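Local atomic coordinates of FKBO (Streptomyces hygroscopicus, PDB entry 4BPS), a protein that hydrolyses chorismate to a dihydroxy-dihydrobenzoate and pyruvate, a step in the biosynthesis of the immunosuppressants FK506 and FK520. Residues T37-I42 / W76-P81. Numbering follows the deposited sequence.
Sequences TVLGLI and WHAQRP
The carbonyl oxygen of Trp-76 takes two backbone N-H groups from the neighbouring strand. Leu-39 N donates to Trp-76 O at 2.7 Å. Gly-40 N reaches the same Trp-76 O at a longer 3.3 Å. Both donors are tilted from the carbonyl plane. Two residues thus face one, which is a classic beta bulge. It shifts the register of the antiparallel strands 38-44 and 72-77 by one residue. These strands are neighbours in a mixed five-stranded sheet, away from the ligand pocket. Beyond the bulge, Trp-76 N returns a bond to Gly-40 O.

At the other end, Ala-78 N donates to Thr-37 O. His-77 ND1 donates to Thr-37 OG1 at 2.7 Å, with the hydroxyl 8° out of the ring plane. With chi1 at 65°, Thr-37 OG1 sits staggered between its own N and C, which brings it to the edge of the ring. The same hydroxyl bonds to Asp-35 OD1. Val-38 CG2 packs obliquely against the ring, 3.6 Å from His-77 CE1, and the ring of Tyr-21 on the adjoining strand 21-25 also meets His-77. With an alanine in place of His-77, Thr-37 OG1 would probably lose its ring N-H donor, and a gap would be likely beside Val-38 CG2 and Tyr-21.

Leu-39 packs on the side of the strand pair away from the His-77 ring. Its CD1 touches Ala-78 CB at 3.9 Å, and its CD2 meets Pro-81 CG. Pro-81 CG also lies 3.3 Å from Val-38 O.

The contact therefore combines backbone pairing with a side-chain hydrogen-bond chain from His-77 through Thr-37 to Asp-35, whose carboxylate would probably polarise the hydroxyl and strengthen its hold on ND1.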
ATOM      1  N   THR A  37     -14.418  10.459 -12.178  1.00  8.17           N
ATOM      2  CA  THR A  37     -13.479   9.344 -12.173  1.00  7.97           C
ATOM      3  C   THR A  37     -13.120   8.840 -10.773  1.00  7.59           C
ATOM      4  O   THR A  37     -12.362   7.875 -10.653  1.00  7.34           O
ATOM      5  CB  THR A  37     -12.164   9.735 -12.888  1.00  8.90           C
ATOM      6  OG1 THR A  37     -11.493  10.760 -12.150  1.00  9.48           O
ATOM      7  CG2 THR A  37     -12.420  10.205 -14.333  1.00 10.46           C
ATOM      8  N   VAL A  38     -13.645   9.454  -9.719  1.00  8.13           N
ATOM      9  CA  VAL A  38     -13.314   9.032  -8.357  1.00  8.41           C
ATOM     10  C   VAL A  38     -13.819   7.623  -8.101  1.00  7.83           C
ATOM     11  O   VAL A  38     -14.996   7.329  -8.313  1.00  8.70           O
ATOM     12  CB  VAL A  38     -13.913  10.017  -7.320  1.00  9.13           C
ATOM     13  CG1 VAL A  38     -13.772   9.494  -5.907  1.00 10.31           C
ATOM     14  CG2 VAL A  38     -13.237  11.376  -7.414  1.00 10.23           C
ATOM     15  N   LEU A  39     -12.916   6.768  -7.633  1.00  7.29           N
ATOM     16  CA  LEU A  39     -13.230   5.396  -7.252  1.00  8.75           C
ATOM     17  C   LEU A  39     -13.425   5.308  -5.749  1.00 10.82           C
ATOM     18  O   LEU A  39     -14.399   4.731  -5.304  1.00 15.98           O
ATOM     19  CB  LEU A  39     -12.107   4.439  -7.640  1.00 12.35           C
ATOM     20  CG  LEU A  39     -12.068   3.788  -8.995  1.00 15.22           C
ATOM     21  CD1 LEU A  39     -10.767   3.037  -9.132  1.00 14.88           C
ATOM     22  CD2 LEU A  39     -13.245   2.807  -9.125  1.00 15.55           C
ATOM     23  N   GLY A  40     -12.504   5.867  -4.971  1.00  9.20           N
ATOM     24  CA  GLY A  40     -12.572   5.699  -3.534  1.00 10.08           C
ATOM     25  C   GLY A  40     -11.587   6.610  -2.846  1.00  7.70           C
ATOM     26  O   GLY A  40     -10.736   7.212  -3.506  1.00  7.91           O
ATOM     27  N   LEU A  41     -11.710   6.695  -1.523  1.00  7.25           N
ATOM     28  CA  LEU A  41     -11.013   7.707  -0.745  1.00  9.30           C
ATOM     29  C   LEU A  41     -10.533   7.135   0.578  1.00  6.62           C
ATOM     30  O   LEU A  41     -11.295   6.469   1.283  1.00  7.51           O
ATOM     31  CB  LEU A  41     -11.978   8.883  -0.445  1.00 15.23           C
ATOM     32  CG  LEU A  41     -12.698   9.601  -1.587  1.00 21.27           C
ATOM     33  CD1 LEU A  41     -14.048   8.973  -1.824  1.00 23.09           C
ATOM     34  CD2 LEU A  41     -12.841  11.043  -1.226  1.00 23.31           C
ATOM     35  N   ILE A  42      -9.283   7.431   0.923  1.00  5.20           N
ATOM     36  CA  ILE A  42      -8.713   7.056   2.215  1.00  5.37           C
ATOM     37  C   ILE A  42      -8.269   8.332   2.916  1.00  5.32           C
ATOM     38  O   ILE A  42      -7.412   9.063   2.408  1.00  5.92           O
ATOM     39  CB  ILE A  42      -7.500   6.107   2.055  1.00  6.55           C
ATOM     40  CG1 ILE A  42      -7.895   4.858   1.250  1.00  7.88           C
ATOM     41  CG2 ILE A  42      -6.915   5.777   3.417  1.00  7.03           C
ATOM     42  CD1 ILE A  42      -8.969   3.992   1.897  1.00  9.06           C
ATOM     43  N   TRP A  76      -8.336   7.627  -5.071  1.00  6.42           N
ATOM     44  CA  TRP A  76      -8.091   6.769  -6.224  1.00  6.47           C
ATOM     45  C   TRP A  76      -9.139   7.045  -7.293  1.00  6.58           C
ATOM     46  O   TRP A  76     -10.329   7.247  -6.998  1.00  7.63           O
ATOM     47  CB  TRP A  76      -8.036   5.300  -5.795  1.00  6.83           C
ATOM     48  CG  TRP A  76      -6.733   5.064  -5.128  1.00  6.77           C
ATOM     49  CD1 TRP A  76      -6.466   5.137  -3.794  1.00  7.06           C
ATOM     50  CD2 TRP A  76      -5.486   4.865  -5.790  1.00  6.90           C
ATOM     51  NE1 TRP A  76      -5.104   4.965  -3.581  1.00  7.35           N
ATOM     52  CE2 TRP A  76      -4.488   4.803  -4.801  1.00  7.19           C
ATOM     53  CE3 TRP A  76      -5.117   4.731  -7.131  1.00  7.85           C
ATOM     54  CZ2 TRP A  76      -3.142   4.596  -5.114  1.00  7.78           C
ATOM     55  CZ3 TRP A  76      -3.783   4.519  -7.437  1.00  8.26           C
ATOM     56  CH2 TRP A  76      -2.814   4.454  -6.438  1.00  8.28           C
ATOM     57  N   HIS A  77      -8.666   7.047  -8.528  1.00  6.37           N
ATOM     58  CA  HIS A  77      -9.440   7.377  -9.718  1.00  6.17           C
ATOM     59  C   HIS A  77      -9.230   6.310 -10.785  1.00  6.49           C
ATOM     60  O   HIS A  77      -8.191   5.632 -10.802  1.00  7.14           O
ATOM     61  CB  HIS A  77      -8.909   8.676 -10.329  1.00  7.34           C
ATOM     62  CG  HIS A  77      -9.130   9.897  -9.498  1.00  7.13           C
ATOM     63  ND1 HIS A  77     -10.083  10.834  -9.822  1.00  8.06           N
ATOM     64  CD2 HIS A  77      -8.497  10.367  -8.391  1.00  7.44           C
ATOM     65  CE1 HIS A  77     -10.034  11.828  -8.943  1.00  8.04           C
ATOM     66  NE2 HIS A  77      -9.094  11.556  -8.059  1.00  7.58           N
ATOM     67  N   ALA A  78     -10.167   6.220 -11.721  1.00  6.42           N
ATOM     68  CA  ALA A  78      -9.876   5.517 -12.974  1.00  7.14           C
ATOM     69  C   ALA A  78     -10.719   6.138 -14.074  1.00  7.68           C
ATOM     70  O   ALA A  78     -10.220   6.952 -14.838  1.00  9.26           O
ATOM     71  CB  ALA A  78     -10.128   4.004 -12.829  1.00  7.77           C
ATOM     72  N   GLN A  79     -11.975   5.741 -14.150  1.00  7.76           N
ATOM     73  CA  GLN A  79     -12.964   6.432 -14.963  1.00  7.96           C
ATOM     74  C   GLN A  79     -14.286   6.251 -14.238  1.00  7.31           C
ATOM     75  O   GLN A  79     -14.315   5.666 -13.152  1.00  7.49           O
ATOM     76  CB  GLN A  79     -12.990   5.913 -16.397  1.00  9.61           C
ATOM     77  CG  GLN A  79     -13.417   4.491 -16.577  1.00 10.07           C
ATOM     78  CD  GLN A  79     -13.000   3.947 -17.956  1.00 10.48           C
ATOM     79  OE1 GLN A  79     -12.036   3.174 -18.051  1.00 11.27           O
ATOM     80  NE2 GLN A  79     -13.741   4.300 -19.003  1.00 11.38           N
ATOM     81  N   ARG A  80     -15.373   6.773 -14.802  1.00  7.04           N
ATOM     82  CA  ARG A  80     -16.656   6.712 -14.129  1.00  7.57           C
ATOM     83  C   ARG A  80     -16.976   5.298 -13.642  1.00  6.87           C
ATOM     84  O   ARG A  80     -17.072   4.389 -14.446  1.00  6.92           O
ATOM     85  CB  ARG A  80     -17.720   7.180 -15.133  1.00  8.82           C
ATOM     86  CG  ARG A  80     -19.148   7.084 -14.624  1.00  9.84           C
ATOM     87  CD  ARG A  80     -20.182   7.612 -15.644  1.00 11.81           C
ATOM     88  NE  ARG A  80     -20.010   7.087 -17.014  1.00 14.52           N
ATOM     89  CZ  ARG A  80     -20.455   5.897 -17.433  1.00 18.18           C
ATOM     90  NH1 ARG A  80     -21.112   5.098 -16.609  1.00 19.54           N
ATOM     91  NH2 ARG A  80     -20.271   5.510 -18.695  1.00 18.98           N
ATOM     92  N   PRO A  81     -17.163   5.107 -12.331  1.00  6.70           N
ATOM     93  CA  PRO A  81     -17.494   3.751 -11.893  1.00  6.52           C
ATOM     94  C   PRO A  81     -18.863   3.336 -12.411  1.00  5.94           C
ATOM     95  O   PRO A  81     -19.810   4.140 -12.469  1.00  7.19           O
ATOM     96  CB  PRO A  81     -17.513   3.870 -10.370  1.00  8.92           C
ATOM     97  CG  PRO A  81     -16.527   5.001 -10.088  1.00 11.27           C
ATOM     98  CD  PRO A  81     -16.800   5.975 -11.196  1.00  8.97           C
TER